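Local structure of putative capsular polysaccharide biosynthesis protein (Streptococcus pneumoniae serotype 4, 6EWJ) at residues L75-G78 with P79-V83; Y144-L147 with F148-E152; L275-L278 with D279-P282; D290-D293 with R294-G298. The protein is probably a pyridoxal phosphate-dependent sugar aminotransferase of the DegT/DnrJ/EryC1 family that serves teichoic acid biosynthesis in pneumococcus. One frame throughout, in Å; residues are numbered along the deposited sequence.

Contact 1: L75-G78 with P79-V83; sequences LEVG and PGDEV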
loop_
_atom_site.group_PDB
_atom_site.type_symbol
_atom_site.label_atom_id
_atom_site.label_comp_id
_atom_site.label_asym_id
_atom_site.label_seq_id
_atom_site.Cartn_x
_atom_site.Cartn_y
_atom_site.Cartn_z
ATOM N N LEU A 75 -14.995 6.726 8.066
ATOM C CA LEU A 75 -16.311 6.540 8.697
ATOM C C LEU A 75 -16.304 5.846 10.083
ATOM O O LEU A 75 -17.343 5.803 10.752
ATOM C CB LEU A 75 -17.224 5.778 7.735
ATOM C CG LEU A 75 -17.567 6.511 6.443
ATOM C CD1 LEU A 75 -18.330 5.590 5.530
ATOM C CD2 LEU A 75 -18.347 7.802 6.715
ATOM N N GLU A 76 -15.144 5.336 10.502
ATOM C CA GLU A 76 -14.954 4.522 11.725
ATOM C C GLU A 76 -15.912 3.312 11.821
ATOM O O GLU A 76 -16.384 2.961 12.883
ATOM C CB GLU A 76 -14.982 5.396 12.970
ATOM C CG GLU A 76 -13.861 6.432 12.978
ATOM C CD GLU A 76 -13.971 7.378 14.141
ATOM O OE1 GLU A 76 -14.903 8.139 14.131
ATOM O OE2 GLU A 76 -13.158 7.401 15.084
ATOM N N VAL A 77 -16.179 2.693 10.690
ATOM C CA VAL A 77 -16.926 1.434 10.633
ATOM C C VAL A 77 -15.987 0.374 11.227
ATOM O O VAL A 77 -14.821 0.274 10.815
ATOM C CB VAL A 77 -17.331 1.086 9.171
ATOM C CG1 VAL A 77 -17.931 -0.309 9.031
ATOM C CG2 VAL A 77 -18.322 2.106 8.653
ATOM N N GLY A 78 -16.471 -0.387 12.202
ATOM C CA GLY A 78 -15.656 -1.415 12.830
ATOM C C GLY A 78 -16.451 -2.557 13.452
ATOM O O GLY A 78 -17.561 -2.867 12.981
ATOM N N PRO A 79 -15.875 -3.207 14.481
ATOM C CA PRO A 79 -16.542 -4.323 15.182
ATOM C C PRO A 79 -17.949 -3.972 15.631
ATOM O O PRO A 79 -18.171 -2.892 16.169
ATOM C CB PRO A 79 -15.630 -4.570 16.379
ATOM C CG PRO A 79 -14.271 -4.185 15.884
ATOM C CD PRO A 79 -14.517 -2.976 15.020
ATOM N N GLY A 80 -18.891 -4.864 15.351
ATOM C CA GLY A 80 -20.284 -4.644 15.704
ATOM C C GLY A 80 -21.105 -3.940 14.635
ATOM O O GLY A 80 -22.327 -4.008 14.695
ATOM N N ASP A 81 -20.464 -3.283 13.664
ATOM C CA ASP A 81 -21.164 -2.670 12.525
ATOM C C ASP A 81 -21.345 -3.659 11.369
ATOM O O ASP A 81 -20.536 -4.564 11.187
ATOM C CB ASP A 81 -20.401 -1.467 11.973
ATOM C CG ASP A 81 -20.194 -0.366 13.000
ATOM O OD1 ASP A 81 -21.114 -0.085 13.771
ATOM O OD2 ASP A 81 -19.105 0.219 13.004
ATOM N N GLU A 82 -22.420 -3.473 10.601
ATOM C CA GLU A 82 -22.705 -4.248 9.390
ATOM C C GLU A 82 -22.517 -3.395 8.132
ATOM O O GLU A 82 -22.763 -2.163 8.126
ATOM C CB GLU A 82 -24.117 -4.813 9.438
ATOM C CG GLU A 82 -24.262 -5.897 10.504
ATOM C CD GLU A 82 -25.671 -6.389 10.702
ATOM O OE1 GLU A 82 -26.626 -5.831 10.086
ATOM O OE2 GLU A 82 -25.825 -7.361 11.478
ATOM N N VAL A 83 -21.961 -4.023 7.103
ATOM C CA VAL A 83 -21.781 -3.376 5.803
ATOM C C VAL A 83 -22.373 -4.256 4.755
ATOM O O VAL A 83 -22.002 -5.416 4.637
ATOM C CB VAL A 83 -20.303 -3.124 5.425
ATOM C CG1 VAL A 83 -20.203 -2.427 4.070
ATOM C CG2 VAL A 83 -19.629 -2.330 6.500
#

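Contact 2: Y144-L147 with F148-E152; sequences YDRL and FQVVE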
loop_
_atom_site.group_PDB
_atom_site.type_symbol
_atom_site.label_atom_id
_atom_site.label_comp_id
_atom_site.label_asym_id
_atom_site.label_seq_id
_atom_site.Cartn_x
_atom_site.Cartn_y
_atom_site.Cartn_z
ATOM N N TYR A 144 -29.280 4.614 -8.313
ATOM C CA TYR A 144 -29.041 5.451 -7.123
ATOM C C TYR A 144 -30.309 6.103 -6.576
ATOM O O TYR A 144 -30.433 6.233 -5.369
ATOM C CB TYR A 144 -27.868 6.415 -7.309
ATOM C CG TYR A 144 -26.572 5.723 -7.003
ATOM C CD1 TYR A 144 -25.890 5.018 -7.986
ATOM C CD2 TYR A 144 -26.070 5.695 -5.691
ATOM C CE1 TYR A 144 -24.701 4.357 -7.698
ATOM C CE2 TYR A 144 -24.896 5.021 -5.386
ATOM C CZ TYR A 144 -24.219 4.362 -6.392
ATOM O OH TYR A 144 -23.072 3.673 -6.105
ATOM N N ASP A 145 -31.274 6.462 -7.424
ATOM C CA ASP A 145 -32.522 6.966 -6.903
ATOM C C ASP A 145 -33.161 5.971 -5.943
ATOM O O ASP A 145 -33.630 6.369 -4.890
ATOM C CB ASP A 145 -33.521 7.334 -8.014
ATOM C CG ASP A 145 -33.088 8.588 -8.803
ATOM O OD1 ASP A 145 -32.119 9.260 -8.424
ATOM O OD2 ASP A 145 -33.754 8.870 -9.824
ATOM N N ARG A 146 -33.177 4.701 -6.311
ATOM C CA ARG A 146 -33.733 3.674 -5.433
ATOM C C ARG A 146 -32.873 3.466 -4.177
ATOM O O ARG A 146 -33.380 3.446 -3.059
ATOM C CB ARG A 146 -33.876 2.359 -6.173
ATOM C CG ARG A 146 -34.509 1.247 -5.354
ATOM C CD ARG A 146 -35.928 1.599 -4.874
ATOM N NE ARG A 146 -36.397 0.638 -3.874
ATOM C CZ ARG A 146 -36.870 -0.578 -4.128
ATOM N NH1 ARG A 146 -36.952 -1.046 -5.366
ATOM N NH2 ARG A 146 -37.250 -1.348 -3.109
ATOM N N LEU A 147 -31.571 3.358 -4.361
ATOM C CA LEU A 147 -30.651 3.228 -3.188
ATOM C C LEU A 147 -30.837 4.338 -2.145
ATOM O O LEU A 147 -30.985 4.051 -0.970
ATOM C CB LEU A 147 -29.201 3.194 -3.655
ATOM C CG LEU A 147 -28.774 1.853 -4.214
ATOM C CD1 LEU A 147 -27.555 1.947 -5.142
ATOM C CD2 LEU A 147 -28.468 0.934 -3.008
ATOM N N PHE A 148 -30.869 5.605 -2.591
ATOM C CA PHE A 148 -31.079 6.733 -1.649
ATOM C C PHE A 148 -32.476 6.718 -0.989
ATOM O O PHE A 148 -32.617 7.112 0.165
ATOM C CB PHE A 148 -30.775 8.098 -2.304
ATOM C CG PHE A 148 -29.297 8.428 -2.338
ATOM C CD1 PHE A 148 -28.628 8.770 -1.166
ATOM C CD2 PHE A 148 -28.569 8.376 -3.524
ATOM C CE1 PHE A 148 -27.258 9.041 -1.173
ATOM C CE2 PHE A 148 -27.214 8.696 -3.544
ATOM C CZ PHE A 148 -26.548 8.998 -2.357
ATOM N N GLN A 149 -33.474 6.234 -1.721
ATOM C CA GLN A 149 -34.850 6.033 -1.168
ATOM C C GLN A 149 -34.845 4.988 -0.048
ATOM O O GLN A 149 -35.441 5.201 0.996
ATOM C CB GLN A 149 -35.815 5.598 -2.282
ATOM C CG GLN A 149 -36.132 6.697 -3.289
ATOM C CD GLN A 149 -36.897 6.210 -4.540
ATOM O OE1 GLN A 149 -37.119 5.021 -4.736
ATOM N NE2 GLN A 149 -37.276 7.149 -5.403
ATOM N N VAL A 150 -34.095 3.893 -0.249
ATOM C CA VAL A 150 -33.954 2.833 0.779
ATOM C C VAL A 150 -33.346 3.353 2.080
ATOM O O VAL A 150 -33.923 3.154 3.151
ATOM C CB VAL A 150 -33.123 1.637 0.287
ATOM C CG1 VAL A 150 -32.778 0.708 1.438
ATOM C CG2 VAL A 150 -33.856 0.882 -0.813
ATOM N N VAL A 151 -32.202 4.037 1.991
ATOM C CA VAL A 151 -31.521 4.519 3.215
ATOM C C VAL A 151 -32.362 5.552 3.971
ATOM O O VAL A 151 -32.397 5.559 5.204
ATOM C CB VAL A 151 -30.096 5.054 2.967
ATOM C CG1 VAL A 151 -29.223 3.973 2.331
ATOM C CG2 VAL A 151 -30.100 6.316 2.125
ATOM N N GLU A 152 -33.040 6.412 3.213
ATOM C CA GLU A 152 -33.979 7.376 3.781
ATOM C C GLU A 152 -35.139 6.700 4.460
ATOM O O GLU A 152 -35.519 7.113 5.551
ATOM C CB GLU A 152 -34.512 8.271 2.685
ATOM C CG GLU A 152 -35.515 9.334 3.128
ATOM C CD GLU A 152 -34.997 10.302 4.176
ATOM O OE1 GLU A 152 -33.779 10.607 4.288
ATOM O OE2 GLU A 152 -35.868 10.742 4.926
#

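Contact 3: L275-L278 with D279-P282; sequences LVQL and DRYP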
loop_
_atom_site.group_PDB
_atom_site.type_symbol
_atom_site.label_atom_id
_atom_site.label_comp_id
_atom_site.label_asym_id
_atom_site.label_seq_id
_atom_site.Cartn_x
_atom_site.Cartn_y
_atom_site.Cartn_z
ATOM N N LEU A 275 -1.930 11.280 -15.424
ATOM C CA LEU A 275 -2.167 12.577 -16.070
ATOM C C LEU A 275 -2.365 12.426 -17.580
ATOM O O LEU A 275 -3.225 13.095 -18.184
ATOM C CB LEU A 275 -1.016 13.537 -15.793
ATOM C CG LEU A 275 -0.859 14.037 -14.363
ATOM C CD1 LEU A 275 0.477 14.760 -14.179
ATOM C CD2 LEU A 275 -1.998 14.949 -13.942
ATOM N N VAL A 276 -1.505 11.604 -18.178
ATOM C CA VAL A 276 -1.524 11.347 -19.612
ATOM C C VAL A 276 -2.765 10.507 -19.982
ATOM O O VAL A 276 -3.456 10.821 -20.952
ATOM C CB VAL A 276 -0.215 10.662 -20.085
ATOM C CG1 VAL A 276 -0.324 10.207 -21.541
ATOM C CG2 VAL A 276 0.931 11.645 -19.964
ATOM N N GLN A 277 -3.030 9.463 -19.185
ATOM C CA GLN A 277 -4.228 8.644 -19.354
ATOM C C GLN A 277 -5.497 9.515 -19.340
ATOM O O GLN A 277 -6.434 9.318 -20.160
ATOM C CB GLN A 277 -4.308 7.567 -18.279
ATOM C CG GLN A 277 -3.272 6.459 -18.440
ATOM C CD GLN A 277 -3.750 5.284 -19.276
ATOM O OE1 GLN A 277 -4.708 4.610 -18.907
ATOM N NE2 GLN A 277 -3.088 5.023 -20.377
ATOM N N LEU A 278 -5.509 10.495 -18.433
ATOM C CA LEU A 278 -6.643 11.376 -18.293
ATOM C C LEU A 278 -6.809 12.271 -19.548
ATOM O O LEU A 278 -7.913 12.423 -20.014
ATOM C CB LEU A 278 -6.600 12.173 -16.986
ATOM C CG LEU A 278 -7.925 12.899 -16.683
ATOM C CD1 LEU A 278 -9.098 11.948 -16.477
ATOM C CD2 LEU A 278 -7.724 13.780 -15.457
ATOM N N ASP A 279 -5.715 12.758 -20.134
ATOM C CA ASP A 279 -5.773 13.486 -21.443
ATOM C C ASP A 279 -6.327 12.578 -22.540
ATOM O O ASP A 279 -7.190 12.954 -23.328
ATOM C CB ASP A 279 -4.382 13.909 -21.895
ATOM C CG ASP A 279 -3.774 14.973 -21.022
ATOM O OD1 ASP A 279 -4.467 15.559 -20.175
ATOM O OD2 ASP A 279 -2.579 15.211 -21.176
ATOM N N ARG A 280 -5.817 11.345 -22.538
ATOM C CA ARG A 280 -6.235 10.324 -23.500
ATOM C C ARG A 280 -7.639 9.773 -23.297
ATOM O O ARG A 280 -8.172 9.171 -24.217
ATOM C CB ARG A 280 -5.228 9.150 -23.481
ATOM C CG ARG A 280 -3.869 9.555 -24.027
ATOM C CD ARG A 280 -2.918 8.393 -23.972
ATOM N NE ARG A 280 -3.327 7.418 -24.960
ATOM C CZ ARG A 280 -3.153 6.108 -24.879
ATOM N NH1 ARG A 280 -2.574 5.529 -23.824
ATOM N NH2 ARG A 280 -3.592 5.351 -25.885
ATOM N N TYR A 281 -8.230 9.982 -22.122
ATOM C CA TYR A 281 -9.417 9.235 -21.702
ATOM C C TYR A 281 -10.708 9.408 -22.552
ATOM O O TYR A 281 -11.309 8.406 -22.893
ATOM C CB TYR A 281 -9.718 9.425 -20.211
ATOM C CG TYR A 281 -10.492 8.243 -19.601
ATOM C CD1 TYR A 281 -10.036 6.953 -19.748
ATOM C CD2 TYR A 281 -11.626 8.464 -18.831
ATOM C CE1 TYR A 281 -10.751 5.886 -19.219
ATOM C CE2 TYR A 281 -12.343 7.439 -18.293
ATOM C CZ TYR A 281 -11.897 6.139 -18.467
ATOM O OH TYR A 281 -12.593 5.117 -17.924
ATOM N N PRO A 282 -11.102 10.666 -22.912
ATOM C CA PRO A 282 -12.164 10.843 -23.920
ATOM C C PRO A 282 -11.983 9.957 -25.159
ATOM O O PRO A 282 -12.909 9.202 -25.467
ATOM C CB PRO A 282 -12.075 12.348 -24.269
ATOM C CG PRO A 282 -11.547 12.969 -23.023
ATOM C CD PRO A 282 -10.581 11.967 -22.448
#

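Contact 4: D290-D293 with R294-G298; sequences DIVD and RYDSG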
loop_
_atom_site.group_PDB
_atom_site.type_symbol
_atom_site.label_atom_id
_atom_site.label_comp_id
_atom_site.label_asym_id
_atom_site.label_seq_id
_atom_site.Cartn_x
_atom_site.Cartn_y
_atom_site.Cartn_z
ATOM N N ASP A 290 -17.323 2.301 -29.599
ATOM C CA ASP A 290 -17.331 1.711 -30.942
ATOM C C ASP A 290 -17.201 0.188 -30.923
ATOM O O ASP A 290 -17.841 -0.481 -31.738
ATOM C CB ASP A 290 -16.204 2.284 -31.787
ATOM C CG ASP A 290 -16.343 3.786 -32.051
ATOM O OD1 ASP A 290 -17.379 4.415 -31.740
ATOM O OD2 ASP A 290 -15.345 4.351 -32.545
ATOM N N ILE A 291 -16.350 -0.360 -30.041
ATOM C CA ILE A 291 -16.234 -1.816 -29.906
ATOM C C ILE A 291 -17.535 -2.385 -29.358
ATOM O O ILE A 291 -17.998 -3.401 -29.854
ATOM C CB ILE A 291 -15.045 -2.241 -29.009
ATOM C CG1 ILE A 291 -13.726 -1.884 -29.708
ATOM C CG2 ILE A 291 -15.078 -3.747 -28.703
ATOM C CD1 ILE A 291 -12.566 -1.769 -28.775
ATOM N N VAL A 292 -18.106 -1.752 -28.334
ATOM C CA VAL A 292 -19.330 -2.270 -27.716
ATOM C C VAL A 292 -20.475 -2.258 -28.711
ATOM O O VAL A 292 -21.198 -3.243 -28.842
ATOM C CB VAL A 292 -19.704 -1.548 -26.406
ATOM C CG1 VAL A 292 -21.120 -1.854 -25.968
ATOM C CG2 VAL A 292 -18.744 -1.980 -25.280
ATOM N N ASP A 293 -20.609 -1.165 -29.455
ATOM C CA ASP A 293 -21.658 -1.104 -30.475
ATOM C C ASP A 293 -21.484 -2.213 -31.520
ATOM O O ASP A 293 -22.469 -2.762 -31.996
ATOM C CB ASP A 293 -21.718 0.283 -31.127
ATOM C CG ASP A 293 -22.141 1.371 -30.148
ATOM O OD1 ASP A 293 -22.769 1.072 -29.103
ATOM O OD2 ASP A 293 -21.853 2.545 -30.441
ATOM N N ARG A 294 -20.231 -2.504 -31.902
ATOM C CA ARG A 294 -19.955 -3.545 -32.911
ATOM C C ARG A 294 -20.330 -4.931 -32.354
ATOM O O ARG A 294 -21.032 -5.719 -33.012
ATOM C CB ARG A 294 -18.492 -3.464 -33.383
ATOM C CG ARG A 294 -18.094 -4.485 -34.432
ATOM C CD ARG A 294 -16.643 -4.342 -34.826
ATOM N NE ARG A 294 -16.512 -3.233 -35.748
ATOM C CZ ARG A 294 -16.625 -3.299 -37.076
ATOM N NH1 ARG A 294 -16.818 -4.451 -37.720
ATOM N NH2 ARG A 294 -16.518 -2.192 -37.770
ATOM N N TYR A 295 -19.925 -5.196 -31.110
ATOM C CA TYR A 295 -20.350 -6.433 -30.434
ATOM C C TYR A 295 -21.891 -6.529 -30.342
ATOM O O TYR A 295 -22.494 -7.556 -30.682
ATOM C CB TYR A 295 -19.776 -6.497 -28.997
ATOM C CG TYR A 295 -18.378 -7.054 -28.747
ATOM C CD1 TYR A 295 -17.911 -8.182 -29.405
ATOM C CD2 TYR A 295 -17.576 -6.503 -27.737
ATOM C CE1 TYR A 295 -16.650 -8.720 -29.110
ATOM C CE2 TYR A 295 -16.317 -7.030 -27.425
ATOM C CZ TYR A 295 -15.850 -8.136 -28.116
ATOM O OH TYR A 295 -14.642 -8.690 -27.792
ATOM N N ASP A 296 -22.499 -5.461 -29.828
ATOM C CA ASP A 296 -23.949 -5.395 -29.678
ATOM C C ASP A 296 -24.667 -5.705 -30.993
ATOM O O ASP A 296 -25.575 -6.537 -30.991
ATOM C CB ASP A 296 -24.415 -4.046 -29.154
ATOM C CG ASP A 296 -24.089 -3.824 -27.683
ATOM O OD1 ASP A 296 -23.663 -4.770 -26.929
ATOM O OD2 ASP A 296 -24.248 -2.655 -27.271
ATOM N N SER A 297 -24.274 -5.088 -32.104
ATOM C CA SER A 297 -24.958 -5.406 -33.394
ATOM C C SER A 297 -24.665 -6.842 -33.816
ATOM O O SER A 297 -25.539 -7.543 -34.259
ATOM C CB SER A 297 -24.599 -4.454 -34.537
ATOM O OG SER A 297 -24.455 -3.101 -34.100
ATOM N N GLY A 298 -23.427 -7.293 -33.597
ATOM C CA GLY A 298 -23.037 -8.684 -33.867
ATOM C C GLY A 298 -23.831 -9.769 -33.132
ATOM O O GLY A 298 -24.198 -10.778 -33.735
HETATM O O HOH W 1 -24.879 -0.950 -28.968
#

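Contact 1: L75-G78 with P79-V83
A type II beta turn from Gly78 to Asp81 reverses the chain between helix 64-74 and strand 82-86, and Asp81 holds it at two points, both on Gly78. The backbone N of Asp81 donates to Gly78 O at 3.0 Å, which closes the turn. In return the carboxylate of Asp81 takes the N-H of Gly78: Gly78 N lies 2.8 Å from Asp81 OD2, and the bond is almost straight at 173°. The oxygen is met on its anti side, with the donor 16° out of the carboxylate plane. This is possible because CG of Asp81 stands beside its own backbone N (chi1 -60°), which turns the acid back across the mouth of the turn. With both bonds made, the peptide groups on the two sides of Gly78 are tied to one residue. Pro79 and Gly80 fill the two corner positions, and Gly80 has the positive phi expected of the third residue in a type II turn. Just before the turn, Glu76 leaves the helix with positive phi in a Schellman motif. Beside this polar link, Val77 CG1 touches Val83 CG2 at 3.7 Å and passes Asp81 CB at 4.0 Å, a small apolar patch. Val77 also packs on Val131 and Lys130 of strand 129-132. From the turn the chain runs straight into strand 82-86, which hydrogen-bonds through Val83 to strand 103-107 and through Glu82 to strand 129-132, so the whole piece is a helix-to-strand connection leading into an interior strand of the large mixed sheet.

Contact 2: Y144-L147 with F148-E152
Four successive i to i+4 backbone bonds carry the chain from Tyr144-Leu147 into Phe148-Glu152, the straightest being Phe148 N to Tyr144 O at 2.9 Å. On one side of this turn the two aromatic rings meet: Tyr144 CD2 is 3.9 Å from Phe148 CE2, and the rings meet at a slant rather than stacking. Phe148 CG sits beside its backbone N (chi1 -81°), which folds the ring back along the helix and sets CD2 3.4 Å from Tyr144 O. The tyrosine ring is also covered on one face by Leu147 CD1, 4.0 Å above the plane and over the ring centre. Its hydroxyl is hydrogen-bonded to Glu136.

Arg146 and Gln149 bring polar groups to another side, next to the buried Val150. Arg146 starts with CG anti to the backbone N (chi1 -177°) and bends at chi2, so that its chain crosses Gln149 at roughly a right angle. CD of Arg146 comes to 3.6 Å from Gln149 OE1, while the guanidinium and amide planes are 37° apart. Farther out, Arg146 NE passes 4.0 Å from Val150 CG2, and the guanidinium ends in salt bridges with Asp119 and Glu122. Asp145 likewise has its partner outside the turn, Lys186.

This division of labour is that of an amphipathic helix packed on the central sheet of an alpha/beta fold: Tyr144, Leu147 and Val151 press on Ile173 of strand 172-177, Leu147 and Val150 meet helix 118-124, and Arg146 clamps that neighbouring helix by charge.

Contact 3: L275-L278 with D279-P282
The side chain of Arg280 starts with CG beside its backbone N (chi1 -68°) and turns sharply at chi3, while Gln277 bends at chi2 (-91°); together these bends bring the two polar ends close together, the side chains crossing at a slant. Gln277 NE2 stands 3.5 Å from Arg280 NH1, with the amide and guanidinium planes steeply inclined. The two groups are not bonded to each other but share an acceptor: Glu23 OE2 takes a hydrogen bond from Gln277 NE2 and a salt bridge from Arg280 NH1, and Arg280 NH2 adds a salt bridge to Asp18. The aliphatic part of the arginine runs back over the preceding turn, where Arg280 CD touches Val276 CG1 at 4.0 Å and CG lies 3.4 Å from Val276 O.

These side chains belong to the long helix 268-299, which kinks here because Pro282 has no N-H to give to the turn before. Arg280 N still donates to Val276 O (2.9 Å) in regular alpha-helical fashion. One residue on, Tyr281 N makes a weak bond to Leu278 O at 3.2 Å, three residues back, and Pro282 CD sits 3.6 Å from that same carbonyl oxygen. The Tyr281 ring runs away from the turn and its OH bonds to Leu181 O. Its side chain is about 7 Å from that of Lys205, the predicted cofactor-bearing lysine. On the outer side Asp279 sends OD1 to Arg48 in a salt bridge, and Arg48 also donates to Leu275 O, which accepts Asp279 N at 3.2 Å as well.

Contact 4: D290-D293 with R294-G298
Asp293 and Ser297 are joined by two hydrogen bonds at one carbonyl oxygen. Asp293 O accepts twice from Ser297, from the backbone N at 2.9 Å and from the hydroxyl OG at 2.9 Å, the two donors coming from opposite faces of the carbonyl plane. The hydroxyl can reach because OG is turned beside its own backbone N (chi1 -38°), back toward the previous turn. The other backbone bonds are ordinary helical ones, such as Asp296 N to Val292 O at 2.8 Å.

Charge enters through two carboxylates on one flank. Asp293 OD1 and Asp296 OD2 are 4.4 Å apart, and one water lies between them, donating to Asp293 OD1 at 2.9 Å; its bond to Asp296 OD2 is very short (2.5 Å) and so less certain, but the water may ease the repulsion. A methyl also lies against the second carboxylate, Val292 CG1 being 3.5 Å from Asp296 OD2. Asp296 OD1 is hydrogen-bonded to Tyr321, while Arg294 forms a salt bridge with Asp395.

Apolar contact lies on the buried flank. Ile291 and Tyr295 run side by side in the same direction, CG2 of Ile291 touching Tyr295 CE2 at 3.7 Å. Tyr295 then stacks on Tyr321 of strand 321-325, bonds through OH to Pro384 O, and packs on Val394, Ile397 and Ile398, so this end of helix 268-299 is wedged against helix 391-409.

How the contacts relate
All four contacts are local, and they follow one another along the chain without touching. Contacts 1 and 2 sit at the large mixed sheet, with centres 20 Å apart: one leads into strand 82-86, the other lies on strand 172-177. Contacts 3 and 4 share helix 268-299, their centres 23 Å apart, and contact 3 lies across the chain's centre from contact 1, 36 Å away. Contact 3 is nearest the cofactor site, empty here: the Tyr281 side chain is about 9 Å from that of His179, which binds pyridoxal phosphate in the cofactor-bound protein, against about 12 Å for Tyr144 of contact 2. Contacts 1 and 4 lie away from the cofactor site.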